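PDB 5ZFG: glutathione S-transferase from Bombyx mori, which metabolises the insecticide diazinon, probably as a glutathione transferase that joins electrophilic compounds to glutathione. Local coordinates for residues M1-Y6 / L57-F62; P12-V17 / K52-L57; V138-L143 / S178-I183; A108-Y113 / K130-S135. All coordinates share one frame; numbering follows the deposited sequence.

Interaction 1: residues M1-Y6 / L57-F62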
loop_
_atom_site.group_PDB
_atom_site.type_symbol
_atom_site.label_atom_id
_atom_site.label_comp_id
_atom_site.label_asym_id
_atom_site.label_seq_id
_atom_site.Cartn_x
_atom_site.Cartn_y
_atom_site.Cartn_z
ATOM N N MET B 1 -12.757 -20.427 -16.147
ATOM C CA MET B 1 -12.041 -19.670 -15.126
ATOM C C MET B 1 -10.542 -19.919 -15.214
ATOM O O MET B 1 -9.959 -20.520 -14.312
ATOM C CB MET B 1 -12.550 -20.034 -13.738
ATOM N N VAL B 2 -9.926 -19.469 -16.316
ATOM C CA VAL B 2 -8.475 -19.590 -16.483
ATOM C C VAL B 2 -7.719 -18.660 -15.545
ATOM O O VAL B 2 -6.483 -18.726 -15.475
ATOM C CB VAL B 2 -8.086 -19.352 -17.963
ATOM C CG1 VAL B 2 -8.042 -17.870 -18.289
ATOM C CG2 VAL B 2 -6.752 -20.042 -18.319
ATOM N N LEU B 3 -8.425 -17.800 -14.818
ATOM C CA LEU B 3 -7.805 -16.950 -13.808
ATOM C C LEU B 3 -7.535 -17.763 -12.545
ATOM O O LEU B 3 -8.434 -18.426 -12.025
ATOM C CB LEU B 3 -8.731 -15.781 -13.502
ATOM C CG LEU B 3 -8.349 -14.665 -12.532
ATOM C CD1 LEU B 3 -7.077 -14.007 -13.008
ATOM C CD2 LEU B 3 -9.449 -13.647 -12.479
ATOM N N LYS B 4 -6.304 -17.704 -12.040
ATOM C CA LYS B 4 -5.871 -18.575 -10.954
ATOM C C LYS B 4 -5.411 -17.739 -9.767
ATOM O O LYS B 4 -4.601 -16.821 -9.934
ATOM C CB LYS B 4 -4.738 -19.486 -11.417
ATOM C CG LYS B 4 -5.146 -20.451 -12.556
ATOM C CD LYS B 4 -4.019 -21.420 -12.873
ATOM C CE LYS B 4 -4.231 -22.098 -14.215
ATOM N NZ LYS B 4 -3.261 -23.216 -14.378
ATOM N N LEU B 5 -5.915 -18.067 -8.579
ATOM C CA LEU B 5 -5.507 -17.394 -7.345
ATOM C C LEU B 5 -4.826 -18.381 -6.409
ATOM O O LEU B 5 -5.449 -19.351 -5.961
ATOM C CB LEU B 5 -6.700 -16.760 -6.635
ATOM C CG LEU B 5 -6.345 -16.023 -5.350
ATOM C CD1 LEU B 5 -5.591 -14.731 -5.681
ATOM C CD2 LEU B 5 -7.606 -15.715 -4.543
ATOM N N TYR B 6 -3.572 -18.099 -6.078
ATOM C CA TYR B 6 -2.835 -18.850 -5.067
ATOM C C TYR B 6 -3.033 -18.172 -3.716
ATOM O O TYR B 6 -2.629 -17.021 -3.533
ATOM C CB TYR B 6 -1.357 -18.934 -5.447
ATOM C CG TYR B 6 -1.157 -19.709 -6.736
ATOM C CD1 TYR B 6 -0.799 -21.049 -6.706
ATOM C CD2 TYR B 6 -1.374 -19.115 -7.979
ATOM C CE1 TYR B 6 -0.633 -21.771 -7.876
ATOM C CE2 TYR B 6 -1.211 -19.832 -9.165
ATOM C CZ TYR B 6 -0.836 -21.161 -9.102
ATOM O OH TYR B 6 -0.678 -21.896 -10.269
ATOM N N LEU B 57 -1.849 -13.775 -7.988
ATOM C CA LEU B 57 -2.799 -14.017 -9.071
ATOM C C LEU B 57 -2.055 -14.375 -10.345
ATOM O O LEU B 57 -1.035 -13.766 -10.671
ATOM C CB LEU B 57 -3.657 -12.770 -9.305
ATOM C CG LEU B 57 -4.840 -12.863 -10.267
ATOM C CD1 LEU B 57 -6.029 -13.547 -9.607
ATOM C CD2 LEU B 57 -5.220 -11.461 -10.762
ATOM N N ASP B 58 -2.572 -15.368 -11.069
ATOM C CA ASP B 58 -2.096 -15.697 -12.408
ATOM C C ASP B 58 -3.253 -15.474 -13.378
ATOM O O ASP B 58 -4.213 -16.255 -13.400
ATOM C CB ASP B 58 -1.578 -17.134 -12.464
ATOM C CG ASP B 58 -1.233 -17.588 -13.886
ATOM O OD1 ASP B 58 -1.307 -16.774 -14.836
ATOM O OD2 ASP B 58 -0.885 -18.776 -14.045
ATOM N N ASP B 59 -3.165 -14.405 -14.164
ATOM C CA ASP B 59 -4.183 -14.058 -15.162
ATOM C C ASP B 59 -3.564 -14.331 -16.527
ATOM O O ASP B 59 -2.884 -13.478 -17.101
ATOM C CB ASP B 59 -4.651 -12.602 -15.037
ATOM C CG ASP B 59 -5.924 -12.331 -15.836
ATOM O OD1 ASP B 59 -6.432 -13.281 -16.489
ATOM O OD2 ASP B 59 -6.428 -11.187 -15.817
ATOM N N GLU B 60 -3.779 -15.546 -17.033
ATOM C CA GLU B 60 -3.305 -15.919 -18.366
ATOM C C GLU B 60 -1.806 -15.656 -18.511
ATOM O O GLU B 60 -1.326 -15.227 -19.557
ATOM C CB GLU B 60 -4.111 -15.176 -19.440
ATOM C CG GLU B 60 -3.994 -15.716 -20.852
ATOM C CD GLU B 60 -4.991 -15.076 -21.806
ATOM O OE1 GLU B 60 -5.185 -15.619 -22.916
ATOM O OE2 GLU B 60 -5.578 -14.030 -21.450
ATOM N N GLY B 61 -1.052 -15.900 -17.435
ATOM C CA GLY B 61 0.384 -15.703 -17.447
ATOM C C GLY B 61 0.849 -14.355 -16.931
ATOM O O GLY B 61 2.061 -14.137 -16.804
ATOM N N PHE B 62 -0.070 -13.445 -16.638
ATOM C CA PHE B 62 0.258 -12.213 -15.931
ATOM C C PHE B 62 0.231 -12.523 -14.440
ATOM O O PHE B 62 -0.837 -12.793 -13.884
ATOM C CB PHE B 62 -0.741 -11.116 -16.281
ATOM C CG PHE B 62 -0.538 -9.836 -15.514
ATOM C CD1 PHE B 62 0.707 -9.236 -15.464
ATOM C CD2 PHE B 62 -1.601 -9.221 -14.870
ATOM C CE1 PHE B 62 0.892 -8.050 -14.765
ATOM C CE2 PHE B 62 -1.422 -8.031 -14.180
ATOM C CZ PHE B 62 -0.176 -7.448 -14.137
HETATM O O HOH W 1 -0.125 -20.851 -12.657
#
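K4 and D58 form the hydrogen-bonded pair between two neighbouring antiparallel strands, 3-6 and 57-59. They belong to the mixed sheet of the thioredoxin-like N-terminal domain. The strand axes come within 4.7 Å and their directions differ by 169°.

Two backbone bonds tie this pair. K4 N donates to D58 O at 2.9 Å. D58 N returns a bond to K4 O at 2.7 Å, almost straight at 178° and in the carbonyl plane. Beside it, L57 CA makes a CH...O contact with the same K4 O.

Apolar contacts dominate the face that carries L3, L5, L57 and D59. L3 CD1 reaches L57 CD1 at 3.6 Å. L3 CG stands anti to the backbone N (chi1 -177°), which carries CD1 across to D59 as well, 3.5 Å from D59 CB. L5 meets L57 at about a right angle. Helices 12-23 and 67-78 cover this face, and Y73 and Y78 hydrogen-bond D59 OD2.

The other face carries K4, Y6 and D58. D58 CB lies at the edge of the Y6 ring, near the ring plane. D58 OD1 accepts from G61 N in an Asx motif at the type I' turn that joins this strand to the next. On the second oxygen, a water donates to D58 OD2 at 2.6 Å and also bonds Y6 OH at 2.7 Å.

Interaction 2: residues P12-V17 / K52-L57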
loop_
_atom_site.group_PDB
_atom_site.type_symbol
_atom_site.label_atom_id
_atom_site.label_comp_id
_atom_site.label_asym_id
_atom_site.label_seq_id
_atom_site.Cartn_x
_atom_site.Cartn_y
_atom_site.Cartn_z
ATOM N N PRO B 12 -5.917 -13.119 5.850
ATOM C CA PRO B 12 -6.815 -12.004 5.501
ATOM C C PRO B 12 -6.573 -11.432 4.108
ATOM O O PRO B 12 -7.551 -11.108 3.414
ATOM C CB PRO B 12 -6.533 -10.976 6.607
ATOM C CG PRO B 12 -6.245 -11.868 7.805
ATOM C CD PRO B 12 -5.449 -13.028 7.248
ATOM N N PRO B 13 -5.318 -11.298 3.633
ATOM C CA PRO B 13 -5.143 -10.766 2.263
ATOM C C PRO B 13 -5.730 -11.677 1.192
ATOM O O PRO B 13 -6.313 -11.200 0.199
ATOM C CB PRO B 13 -3.615 -10.634 2.130
ATOM C CG PRO B 13 -3.117 -10.541 3.521
ATOM C CD PRO B 13 -4.006 -11.494 4.288
ATOM N N SER B 14 -5.592 -12.988 1.389
ATOM C CA SER B 14 -6.212 -13.960 0.490
ATOM C C SER B 14 -7.736 -13.847 0.530
ATOM O O SER B 14 -8.396 -13.874 -0.522
ATOM C CB SER B 14 -5.783 -15.383 0.876
ATOM O OG SER B 14 -4.417 -15.682 0.592
ATOM N N LEU B 15 -8.315 -13.764 1.742
ATOM C CA LEU B 15 -9.766 -13.684 1.872
ATOM C C LEU B 15 -10.306 -12.464 1.155
ATOM O O LEU B 15 -11.352 -12.530 0.505
ATOM C CB LEU B 15 -10.189 -13.647 3.341
ATOM C CG LEU B 15 -9.595 -14.743 4.247
ATOM C CD1 LEU B 15 -9.811 -14.387 5.715
ATOM C CD2 LEU B 15 -10.232 -16.086 3.943
ATOM N N SER B 16 -9.591 -11.341 1.253
ATOM C CA SER B 16 -10.078 -10.105 0.646
ATOM C C SER B 16 -10.157 -10.236 -0.868
ATOM O O SER B 16 -11.117 -9.762 -1.491
ATOM C CB SER B 16 -9.164 -8.939 1.031
ATOM O OG SER B 16 -9.148 -8.741 2.426
ATOM N N VAL B 17 -9.146 -10.858 -1.477
ATOM C CA VAL B 17 -9.160 -11.023 -2.924
ATOM C C VAL B 17 -10.291 -11.966 -3.328
ATOM O O VAL B 17 -11.003 -11.717 -4.306
ATOM C CB VAL B 17 -7.797 -11.513 -3.445
ATOM C CG1 VAL B 17 -7.875 -11.847 -4.943
ATOM C CG2 VAL B 17 -6.690 -10.449 -3.223
ATOM N N LYS B 52 7.660 -14.192 -2.353
ATOM C CA LYS B 52 7.407 -15.409 -1.572
ATOM C C LYS B 52 6.278 -15.221 -0.567
ATOM O O LYS B 52 6.315 -15.775 0.537
ATOM C CB LYS B 52 8.663 -15.876 -0.831
ATOM C CG LYS B 52 9.924 -15.939 -1.657
ATOM C CD LYS B 52 11.011 -16.673 -0.842
ATOM C CE LYS B 52 12.130 -17.195 -1.716
ATOM N NZ LYS B 52 11.652 -18.167 -2.736
ATOM N N GLU B 53 5.272 -14.435 -0.928
ATOM C CA GLU B 53 4.155 -14.199 -0.038
ATOM C C GLU B 53 2.873 -14.620 -0.738
ATOM O O GLU B 53 2.832 -14.784 -1.957
ATOM C CB GLU B 53 4.082 -12.729 0.396
ATOM C CG GLU B 53 5.329 -12.281 1.170
ATOM C CD GLU B 53 5.466 -10.765 1.256
ATOM O OE1 GLU B 53 4.799 -10.041 0.476
ATOM O OE2 GLU B 53 6.255 -10.296 2.107
ATOM N N ILE B 54 1.827 -14.768 0.065
ATOM C CA ILE B 54 0.512 -15.212 -0.402
ATOM C C ILE B 54 -0.469 -14.071 -0.153
ATOM O O ILE B 54 -0.473 -13.523 0.959
ATOM C CB ILE B 54 0.100 -16.485 0.358
ATOM C CG1 ILE B 54 1.261 -17.491 0.403
ATOM C CG2 ILE B 54 -1.166 -17.097 -0.189
ATOM C CD1 ILE B 54 1.096 -18.550 1.470
ATOM N N PRO B 55 -1.379 -13.725 -1.089
ATOM C CA PRO B 55 -1.662 -14.408 -2.354
ATOM C C PRO B 55 -0.864 -13.944 -3.576
ATOM O O PRO B 55 -0.168 -12.924 -3.541
ATOM C CB PRO B 55 -3.149 -14.104 -2.558
ATOM C CG PRO B 55 -3.288 -12.703 -2.041
ATOM C CD PRO B 55 -2.396 -12.687 -0.805
ATOM N N VAL B 56 -1.009 -14.683 -4.679
ATOM C CA VAL B 56 -0.555 -14.223 -5.990
ATOM C C VAL B 56 -1.592 -14.651 -7.021
ATOM O O VAL B 56 -2.188 -15.724 -6.907
ATOM C CB VAL B 56 0.867 -14.741 -6.333
ATOM C CG1 VAL B 56 0.934 -16.280 -6.402
ATOM C CG2 VAL B 56 1.389 -14.104 -7.622
ATOM N N LEU B 57 -1.849 -13.775 -7.988
ATOM C CA LEU B 57 -2.799 -14.017 -9.071
ATOM C C LEU B 57 -2.055 -14.375 -10.345
ATOM O O LEU B 57 -1.035 -13.766 -10.671
ATOM C CB LEU B 57 -3.657 -12.770 -9.305
ATOM C CG LEU B 57 -4.840 -12.863 -10.267
ATOM C CD1 LEU B 57 -6.029 -13.547 -9.607
ATOM C CD2 LEU B 57 -5.220 -11.461 -10.762
HETATM O O HOH W 2 -2.721 -14.434 2.404
#
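The CA atoms of S14 and P55 lie 5.4 Å apart, where helix 12-17 faces the cis peptide between I54 and P55. The contact is small and largely apolar.

The P55 ring faces the helix with its CG and CD. P55 CD lies 3.8 Å from P13 CB, so two proline rings meet. On the next turn of the helix, V17 CG2 comes within 4.2 Å of P55 CG. S14 sits between these two apolar contacts along the chain. S14 OG stands anti to its own carbonyl carbon (chi1 -70°) and packs 3.7 Å from P55 CB and 3.6 Å from I54 CG2.

The polar link is indirect. One water bonds S14 OG at 2.8 Å and donates to I54 O at 2.8 Å. S14 OG also hydrogen-bonds the backbone N of V8, which fixes the hydroxyl from the side of the first strand.

A cis-proline just before this strand is a hallmark of the thioredoxin fold. In related transferases the residue before it helps bind glutathione through its backbone. An acetate lies about 4 Å from the P55 side chain, consistent with a pocket here. Around the contact, V17 reaches L5 of strand 3-7 and I70 of helix 67-78, and I54 rests on Y45 of helix 43-48.

Interaction 3: residues V138-L143 / S178-I183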
loop_
_atom_site.group_PDB
_atom_site.type_symbol
_atom_site.label_atom_id
_atom_site.label_comp_id
_atom_site.label_asym_id
_atom_site.label_seq_id
_atom_site.Cartn_x
_atom_site.Cartn_y
_atom_site.Cartn_z
ATOM N N VAL B 138 -8.461 5.311 15.041
ATOM C CA VAL B 138 -8.266 6.003 13.770
ATOM C C VAL B 138 -9.352 5.608 12.770
ATOM O O VAL B 138 -9.940 6.468 12.104
ATOM C CB VAL B 138 -6.850 5.743 13.217
ATOM C CG1 VAL B 138 -6.736 6.246 11.768
ATOM C CG2 VAL B 138 -5.789 6.398 14.098
ATOM N N LEU B 139 -9.666 4.310 12.662
ATOM C CA LEU B 139 -10.742 3.915 11.747
ATOM C C LEU B 139 -12.087 4.466 12.203
ATOM O O LEU B 139 -12.893 4.921 11.380
ATOM C CB LEU B 139 -10.809 2.387 11.609
ATOM C CG LEU B 139 -11.881 1.872 10.633
ATOM C CD1 LEU B 139 -11.746 2.475 9.230
ATOM C CD2 LEU B 139 -11.906 0.332 10.559
ATOM N N GLU B 140 -12.347 4.435 13.515
ATOM C CA GLU B 140 -13.554 5.056 14.047
ATOM C C GLU B 140 -13.596 6.534 13.689
ATOM O O GLU B 140 -14.651 7.062 13.310
ATOM C CB GLU B 140 -13.615 4.858 15.565
ATOM C CG GLU B 140 -14.861 5.453 16.245
ATOM C CD GLU B 140 -16.072 4.543 16.164
ATOM O OE1 GLU B 140 -15.919 3.383 15.725
ATOM O OE2 GLU B 140 -17.181 4.980 16.545
ATOM N N THR B 141 -12.449 7.209 13.778
ATOM C CA THR B 141 -12.391 8.619 13.414
ATOM C C THR B 141 -12.727 8.811 11.946
ATOM O O THR B 141 -13.493 9.717 11.587
ATOM C CB THR B 141 -11.010 9.194 13.736
ATOM O OG1 THR B 141 -10.800 9.181 15.149
ATOM C CG2 THR B 141 -10.895 10.618 13.237
ATOM N N TYR B 142 -12.174 7.956 11.077
ATOM C CA TYR B 142 -12.447 8.084 9.649
ATOM C C TYR B 142 -13.932 7.882 9.357
ATOM O O TYR B 142 -14.530 8.650 8.593
ATOM C CB TYR B 142 -11.585 7.097 8.854
ATOM C CG TYR B 142 -10.182 7.607 8.521
ATOM C CD1 TYR B 142 -9.991 8.845 7.895
ATOM C CD2 TYR B 142 -9.052 6.855 8.841
ATOM C CE1 TYR B 142 -8.697 9.313 7.594
ATOM C CE2 TYR B 142 -7.766 7.318 8.560
ATOM C CZ TYR B 142 -7.596 8.536 7.917
ATOM O OH TYR B 142 -6.317 9.001 7.628
ATOM N N LEU B 143 -14.552 6.872 9.985
ATOM C CA LEU B 143 -15.982 6.636 9.775
ATOM C C LEU B 143 -16.822 7.799 10.291
ATOM O O LEU B 143 -17.850 8.143 9.695
ATOM C CB LEU B 143 -16.419 5.335 10.456
ATOM C CG LEU B 143 -15.887 4.030 9.850
ATOM C CD1 LEU B 143 -16.199 2.869 10.794
ATOM C CD2 LEU B 143 -16.455 3.795 8.446
ATOM N N SER B 178 -16.660 -3.222 20.948
ATOM C CA SER B 178 -17.991 -2.629 20.819
ATOM C C SER B 178 -18.014 -1.155 21.202
ATOM O O SER B 178 -18.907 -0.425 20.755
ATOM C CB SER B 178 -19.011 -3.404 21.667
ATOM O OG SER B 178 -18.620 -3.432 23.026
ATOM N N LYS B 179 -17.051 -0.698 22.008
ATOM C CA LYS B 179 -16.986 0.719 22.331
ATOM C C LYS B 179 -16.705 1.573 21.099
ATOM O O LYS B 179 -16.992 2.776 21.117
ATOM C CB LYS B 179 -15.931 0.969 23.412
ATOM C CG LYS B 179 -14.483 0.900 22.949
ATOM C CD LYS B 179 -13.574 1.723 23.864
ATOM C CE LYS B 179 -12.196 1.092 24.024
ATOM N NZ LYS B 179 -11.454 1.642 25.206
ATOM N N TYR B 180 -16.179 0.975 20.025
ATOM C CA TYR B 180 -16.003 1.659 18.744
ATOM C C TYR B 180 -17.308 1.529 17.966
ATOM O O TYR B 180 -17.476 0.653 17.118
ATOM C CB TYR B 180 -14.797 1.091 18.000
ATOM C CG TYR B 180 -13.542 1.294 18.804
ATOM C CD1 TYR B 180 -12.875 2.521 18.783
ATOM C CD2 TYR B 180 -13.049 0.289 19.630
ATOM C CE1 TYR B 180 -11.739 2.729 19.536
ATOM C CE2 TYR B 180 -11.908 0.491 20.401
ATOM C CZ TYR B 180 -11.263 1.719 20.348
ATOM O OH TYR B 180 -10.127 1.954 21.087
ATOM N N THR B 181 -18.227 2.455 18.252
ATOM C CA THR B 181 -19.626 2.333 17.849
ATOM C C THR B 181 -19.776 2.122 16.349
ATOM O O THR B 181 -20.491 1.218 15.899
ATOM C CB THR B 181 -20.377 3.598 18.271
ATOM O OG1 THR B 181 -20.293 3.746 19.691
ATOM C CG2 THR B 181 -21.817 3.515 17.854
ATOM N N LYS B 182 -19.128 2.971 15.556
ATOM C CA LYS B 182 -19.322 2.915 14.116
ATOM C C LYS B 182 -18.633 1.698 13.508
ATOM O O LYS B 182 -19.180 1.071 12.595
ATOM C CB LYS B 182 -18.836 4.217 13.481
ATOM C CG LYS B 182 -19.506 5.453 14.096
ATOM C CD LYS B 182 -19.079 6.736 13.403
ATOM C CE LYS B 182 -19.951 7.912 13.826
ATOM N NZ LYS B 182 -21.397 7.684 13.532
ATOM N N ILE B 183 -17.445 1.339 14.001
ATOM C CA ILE B 183 -16.812 0.103 13.538
ATOM C C ILE B 183 -17.724 -1.086 13.812
ATOM O O ILE B 183 -18.018 -1.886 12.918
ATOM C CB ILE B 183 -15.439 -0.099 14.202
ATOM C CG1 ILE B 183 -14.434 0.965 13.749
ATOM C CG2 ILE B 183 -14.897 -1.482 13.863
ATOM C CD1 ILE B 183 -13.066 0.812 14.423
HETATM O O HOH W 3 -17.406 5.710 19.282
#
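E140 offers both carboxylate oxygens to backbone N-H groups in the first turn of the helix that starts at T181. E140 OE2 takes K182 N at 3.0 Å, nearly straight at 174°, through its syn lone pair. E140 OE1 takes I183 N at 3.1 Å, also on the syn side but 23° out of the carboxylate plane. K182 N makes a weak second bond to OE1. A water adds a further bond by donating to E140 OE2.

The side chain gets there by a turn in the middle. CG is anti to the backbone N, and the bend at chi2 (83°) swings the carboxylate over the helix start. The helix dipole and the bonded N-H groups would probably favour the charged form.

Carbon atoms of Y180 and K182 pack around the acid. E140 CB lies at the edge of the Y180 ring, near its plane. K182 CG runs 3.4 Å from E140 OE2. Y180 OH is held by H133 ND1. Apolar packing also joins the helices: I183 CD1 touches L139 CB at 3.9 Å, and I183 CG1 meets L143 CD1 at 3.9 Å.

A leucine at E140 would probably leave the backbone N-H groups of K182 and I183 without their acceptors.

A carboxylate from one helix thus binds the N-terminal turn of another, with Y180 at the N-cap position. It joins helices 126-146 and 181-193 of the all-helical C-terminal domain of glutathione transferases.

Interaction 4: residues A108-Y113 / K130-S135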
loop_
_atom_site.group_PDB
_atom_site.type_symbol
_atom_site.label_atom_id
_atom_site.label_comp_id
_atom_site.label_asym_id
_atom_site.label_seq_id
_atom_site.Cartn_x
_atom_site.Cartn_y
_atom_site.Cartn_z
ATOM N N ALA B 108 -1.376 -4.092 10.236
ATOM C CA ALA B 108 -0.051 -4.249 10.826
ATOM C C ALA B 108 -0.126 -4.292 12.347
ATOM O O ALA B 108 0.473 -5.168 12.981
ATOM C CB ALA B 108 0.859 -3.111 10.368
ATOM N N ASN B 109 -0.881 -3.361 12.944
ATOM C CA ASN B 109 -0.995 -3.284 14.402
ATOM C C ASN B 109 -1.912 -4.367 14.949
ATOM O O ASN B 109 -1.596 -4.995 15.964
ATOM C CB ASN B 109 -1.533 -1.914 14.833
ATOM C CG ASN B 109 -0.497 -0.827 14.769
ATOM O OD1 ASN B 109 0.686 -1.098 14.625
ATOM N ND2 ASN B 109 -0.942 0.422 14.876
ATOM N N ILE B 110 -3.072 -4.571 14.317
ATOM C CA ILE B 110 -4.025 -5.545 14.846
ATOM C C ILE B 110 -3.427 -6.947 14.794
ATOM O O ILE B 110 -3.442 -7.676 15.791
ATOM C CB ILE B 110 -5.371 -5.447 14.104
ATOM C CG1 ILE B 110 -6.130 -4.229 14.628
ATOM C CG2 ILE B 110 -6.195 -6.731 14.288
ATOM C CD1 ILE B 110 -7.371 -3.881 13.834
ATOM N N SER B 111 -2.840 -7.325 13.651
ATOM C CA SER B 111 -2.347 -8.686 13.497
ATOM C C SER B 111 -1.143 -8.953 14.384
ATOM O O SER B 111 -0.962 -10.085 14.834
ATOM C CB SER B 111 -1.993 -8.978 12.038
ATOM O OG SER B 111 -0.825 -8.271 11.666
ATOM N N ALA B 112 -0.313 -7.934 14.654
ATOM C CA ALA B 112 0.787 -8.133 15.595
ATOM C C ALA B 112 0.260 -8.581 16.948
ATOM O O ALA B 112 0.896 -9.391 17.635
ATOM C CB ALA B 112 1.617 -6.853 15.728
ATOM N N TYR B 113 -0.917 -8.103 17.329
ATOM C CA TYR B 113 -1.481 -8.484 18.609
ATOM C C TYR B 113 -2.294 -9.774 18.527
ATOM O O TYR B 113 -2.119 -10.677 19.358
ATOM C CB TYR B 113 -2.351 -7.350 19.124
ATOM C CG TYR B 113 -2.830 -7.544 20.530
ATOM C CD1 TYR B 113 -2.035 -7.159 21.605
ATOM C CD2 TYR B 113 -4.079 -8.097 20.791
ATOM C CE1 TYR B 113 -2.478 -7.314 22.904
ATOM C CE2 TYR B 113 -4.526 -8.267 22.092
ATOM C CZ TYR B 113 -3.718 -7.869 23.141
ATOM O OH TYR B 113 -4.138 -8.026 24.444
ATOM N N LYS B 130 -2.254 -1.277 23.267
ATOM C CA LYS B 130 -2.505 0.141 23.029
ATOM C C LYS B 130 -2.561 0.440 21.539
ATOM O O LYS B 130 -3.400 1.228 21.082
ATOM C CB LYS B 130 -1.423 0.987 23.701
ATOM C CG LYS B 130 -1.642 2.481 23.543
ATOM C CD LYS B 130 -2.914 2.921 24.245
ATOM C CE LYS B 130 -2.595 3.902 25.355
ATOM N NZ LYS B 130 -3.797 4.580 25.932
ATOM N N LYS B 131 -1.685 -0.192 20.766
ATOM C CA LYS B 131 -1.641 0.084 19.339
ATOM C C LYS B 131 -2.864 -0.475 18.623
ATOM O O LYS B 131 -3.312 0.108 17.630
ATOM C CB LYS B 131 -0.339 -0.459 18.750
ATOM C CG LYS B 131 0.895 0.412 19.112
ATOM C CD LYS B 131 2.183 -0.200 18.607
ATOM C CE LYS B 131 3.412 0.574 19.089
ATOM N NZ LYS B 131 3.719 1.765 18.257
ATOM N N VAL B 132 -3.432 -1.584 19.115
ATOM C CA VAL B 132 -4.720 -2.038 18.595
ATOM C C VAL B 132 -5.771 -0.956 18.801
ATOM O O VAL B 132 -6.527 -0.611 17.883
ATOM C CB VAL B 132 -5.154 -3.357 19.263
ATOM C CG1 VAL B 132 -6.589 -3.676 18.879
ATOM C CG2 VAL B 132 -4.219 -4.493 18.881
ATOM N N HIS B 133 -5.817 -0.385 20.006
ATOM C CA HIS B 133 -6.837 0.626 20.273
ATOM C C HIS B 133 -6.603 1.894 19.458
ATOM O O HIS B 133 -7.566 2.552 19.056
ATOM C CB HIS B 133 -6.898 0.923 21.779
ATOM C CG HIS B 133 -7.665 -0.109 22.549
ATOM N ND1 HIS B 133 -9.035 -0.223 22.471
ATOM C CD2 HIS B 133 -7.249 -1.104 23.370
ATOM C CE1 HIS B 133 -9.437 -1.227 23.231
ATOM N NE2 HIS B 133 -8.373 -1.779 23.788
ATOM N N ILE B 134 -5.347 2.249 19.186
ATOM C CA ILE B 134 -5.092 3.421 18.350
ATOM C C ILE B 134 -5.587 3.186 16.921
ATOM O O ILE B 134 -6.187 4.081 16.304
ATOM C CB ILE B 134 -3.598 3.793 18.398
ATOM C CG1 ILE B 134 -3.261 4.389 19.770
ATOM C CG2 ILE B 134 -3.260 4.794 17.309
ATOM C CD1 ILE B 134 -1.829 4.200 20.191
ATOM N N SER B 135 -5.389 1.973 16.387
ATOM C CA SER B 135 -5.857 1.663 15.035
ATOM C C SER B 135 -7.375 1.702 14.956
ATOM O O SER B 135 -7.945 2.245 14.000
ATOM C CB SER B 135 -5.350 0.292 14.597
ATOM O OG SER B 135 -3.941 0.269 14.516
#
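V132 packs tightly against Y113 and I110 where helices 108-113 and 130-135 run roughly antiparallel. Their axes approach to 8.4 Å and cross at -145°. V132 CG2 sits 3.4 Å from Y113 CB and 3.7 Å from Y113 CG. The two side chains meet at about a right angle. CG1 of V132 is anti to its backbone N (chi1 170°) and turns toward I110, with V132 CG1 4.3 Å from I110 CG1. L170 of helix 160-172 touches both I110 and V132, and F175 touches V132 and Y113, so L170 and F175 cover this side.

The other side is looser and more open. K131 is exposed; its CB lies 4.0 Å from N109 CG, while the rest of its chain leads away. On this side N109 ND2 donates to the buried S135 OG at 3.0 Å, with an angle of 152°. The hydroxyl lies close to the amide plane of N109, and N109 CB also packs against it. An alanine at N109 would probably cost S135 OG this donor and open a gap beside K131 CB.

The contact is thus mixed: an apolar part round V132 and a neutral polar part at N109 and S135. The bond between the helices joins an amide and a hydroxyl and involves no charged group.

Overall arrangement
From the N terminus, interaction 1 closes a long loop between strands 3-7 and 56-59. Interaction 2 lies within that loop: helix 12-23 follows the first strand and meets the loop leading into strand 56-59. The two share L57 and touch through Y6 N and V56 O, so together they tie helix and sheet of the N-terminal domain. Interactions 4 and 3 come later, in series, in the helical C-terminal domain. Interaction 4 closes the short loop between helices 89-114 and 126-146. Interaction 3 then joins helix 126-146 to helix 181-193. Interactions 3 and 4 touch where Y180 OH meets H133 ND1. Interactions 1 and 3 lie about 36 Å apart, centre to centre.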